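PDB 4OZU: coronin from Toxoplasma gondii, which probably binds actin filaments, its WD40 beta-propeller domain being the part of the longer protein modelled here. Local coordinates for residues L196-P201 against Q205-V210. Numbering follows the deposited sequence.
Sequences LNIVDP and QVVGSV
With chi1 of N197 at -46°, its amide sits beside its own backbone N, and S209 swings OG to the side opposite its backbone N (chi1 -171°); the two polar groups then meet across a non-hydrogen-bonded pair. The hydroxyl of S209 donates through OG to N197 OD1 at 2.6 Å, its oxygen tilted 22° from the amide's carbonyl plane. ND2 of N197 is weakly bonded to T191 OG1 on the neighbouring strand, so both ends of the amide have partners and its rotation is probably fixed.

Farther along lies a classic beta bulge, V207 and G208 together facing I198. The carbonyl O of I198 takes a good bond from V207 N at 2.8 Å and a weak one from G208 N at 3.5 Å, while I198 N reaches G208 O at 2.8 Å, nearly straight. V207 is the inserted residue; its side chain crosses that of I198 at about a right angle, V207 CG2 against I198 CG2 at 3.7 Å, and CG1 of V207 rests on D200 CB at 3.8 Å. At the turn, D200 OD1 accepts from A203 N, and D200 N binds Q205 O at 2.9 Å.

The two strands are the third and fourth of one four-stranded antiparallel propeller blade, with 205-211 at its outer edge. Mainly backbone bonds, with small apolar contacts, hold them together, the serine-asparagine bond adding a polar tie where N197 is buried and S209 exposed.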
loop_
_atom_site.group_PDB
_atom_site.type_symbol
_atom_site.label_atom_id
_atom_site.label_comp_id
_atom_site.label_asym_id
_atom_site.label_seq_id
_atom_site.Cartn_x
_atom_site.Cartn_y
_atom_site.Cartn_z
ATOM N N LEU A 196 13.039 -12.976 1.607
ATOM C CA LEU A 196 12.077 -12.253 2.418
ATOM C C LEU A 196 12.694 -12.080 3.797
ATOM O O LEU A 196 13.060 -13.068 4.434
ATOM C CB LEU A 196 10.753 -13.012 2.503
ATOM C CG LEU A 196 9.715 -12.450 3.479
ATOM C CD1 LEU A 196 9.153 -11.127 2.980
ATOM C CD2 LEU A 196 8.616 -13.459 3.689
ATOM N N ASN A 197 12.808 -10.834 4.246
ATOM C CA ASN A 197 13.462 -10.519 5.507
ATOM C C ASN A 197 12.504 -9.848 6.467
ATOM O O ASN A 197 11.716 -8.986 6.069
ATOM C CB ASN A 197 14.675 -9.611 5.278
ATOM C CG ASN A 197 15.550 -10.080 4.132
ATOM O OD1 ASN A 197 16.282 -11.064 4.254
ATOM N ND2 ASN A 197 15.483 -9.369 3.008
ATOM N N ILE A 198 12.576 -10.258 7.730
ATOM C CA ILE A 198 11.778 -9.660 8.790
ATOM C C ILE A 198 12.687 -8.825 9.686
ATOM O O ILE A 198 13.730 -9.301 10.142
ATOM C CB ILE A 198 11.061 -10.721 9.643
ATOM C CG1 ILE A 198 10.370 -11.765 8.758
ATOM C CG2 ILE A 198 10.076 -10.047 10.578
ATOM C CD1 ILE A 198 9.330 -11.196 7.812
ATOM N N VAL A 199 12.266 -7.590 9.953
ATOM C CA VAL A 199 13.090 -6.617 10.671
ATOM C C VAL A 199 12.372 -6.074 11.890
ATOM O O VAL A 199 11.216 -5.660 11.791
ATOM C CB VAL A 199 13.468 -5.430 9.771
ATOM C CG1 VAL A 199 14.363 -4.453 10.520
ATOM C CG2 VAL A 199 14.160 -5.927 8.502
ATOM N N ASP A 200 13.073 -6.079 13.026
ATOM C CA ASP A 200 12.600 -5.448 14.255
ATOM C C ASP A 200 13.328 -4.114 14.435
ATOM O O ASP A 200 14.499 -4.091 14.816
ATOM C CB ASP A 200 12.838 -6.370 15.453
ATOM C CG ASP A 200 12.256 -5.821 16.757
ATOM O OD1 ASP A 200 12.203 -4.586 16.938
ATOM O OD2 ASP A 200 11.862 -6.644 17.612
ATOM N N PRO A 201 12.645 -2.994 14.152
ATOM C CA PRO A 201 13.355 -1.708 14.216
ATOM C C PRO A 201 13.751 -1.273 15.624
ATOM O O PRO A 201 14.789 -0.638 15.788
ATOM C CB PRO A 201 12.354 -0.723 13.621
ATOM C CG PRO A 201 11.012 -1.374 13.804
ATOM C CD PRO A 201 11.261 -2.841 13.673
ATOM N N GLN A 205 17.455 -5.099 14.381
ATOM C CA GLN A 205 18.004 -6.378 13.953
ATOM C C GLN A 205 17.078 -7.136 13.009
ATOM O O GLN A 205 15.856 -6.946 13.006
ATOM C CB GLN A 205 18.341 -7.242 15.178
ATOM C CG GLN A 205 17.147 -7.773 15.947
ATOM C CD GLN A 205 17.549 -8.444 17.257
ATOM O OE1 GLN A 205 18.619 -8.177 17.804
ATOM N NE2 GLN A 205 16.686 -9.320 17.762
ATOM N N VAL A 206 17.694 -7.966 12.176
ATOM C CA VAL A 206 16.975 -8.873 11.295
ATOM C C VAL A 206 16.609 -10.098 12.109
ATOM O O VAL A 206 17.489 -10.792 12.618
ATOM C CB VAL A 206 17.822 -9.274 10.070
ATOM C CG1 VAL A 206 17.063 -10.251 9.181
ATOM C CG2 VAL A 206 18.229 -8.035 9.279
ATOM N N VAL A 207 15.313 -10.352 12.254
ATOM C CA VAL A 207 14.846 -11.444 13.095
ATOM C C VAL A 207 14.350 -12.641 12.285
ATOM O O VAL A 207 13.848 -13.617 12.842
ATOM C CB VAL A 207 13.737 -10.969 14.034
ATOM C CG1 VAL A 207 14.285 -9.884 14.962
ATOM C CG2 VAL A 207 12.534 -10.457 13.255
ATOM N N GLY A 208 14.504 -12.581 10.971
ATOM C CA GLY A 208 14.179 -13.724 10.143
ATOM C C GLY A 208 14.512 -13.485 8.690
ATOM O O GLY A 208 14.409 -12.365 8.196
ATOM N N SER A 209 14.930 -14.538 8.001
ATOM C CA SER A 209 15.164 -14.431 6.570
ATOM C C SER A 209 15.011 -15.781 5.899
ATOM O O SER A 209 15.450 -16.797 6.430
ATOM C CB SER A 209 16.550 -13.849 6.286
ATOM O OG SER A 209 16.687 -13.560 4.904
ATOM N N VAL A 210 14.381 -15.788 4.727
ATOM C CA VAL A 210 14.167 -17.023 3.985
ATOM C C VAL A 210 14.102 -16.744 2.488
ATOM O O VAL A 210 13.630 -15.693 2.062
ATOM C CB VAL A 210 12.866 -17.738 4.439
ATOM C CG1 VAL A 210 11.627 -16.945 4.027
ATOM C CG2 VAL A 210 12.809 -19.162 3.894
HETATM O O HOH W 1 13.872 -8.975 18.286
#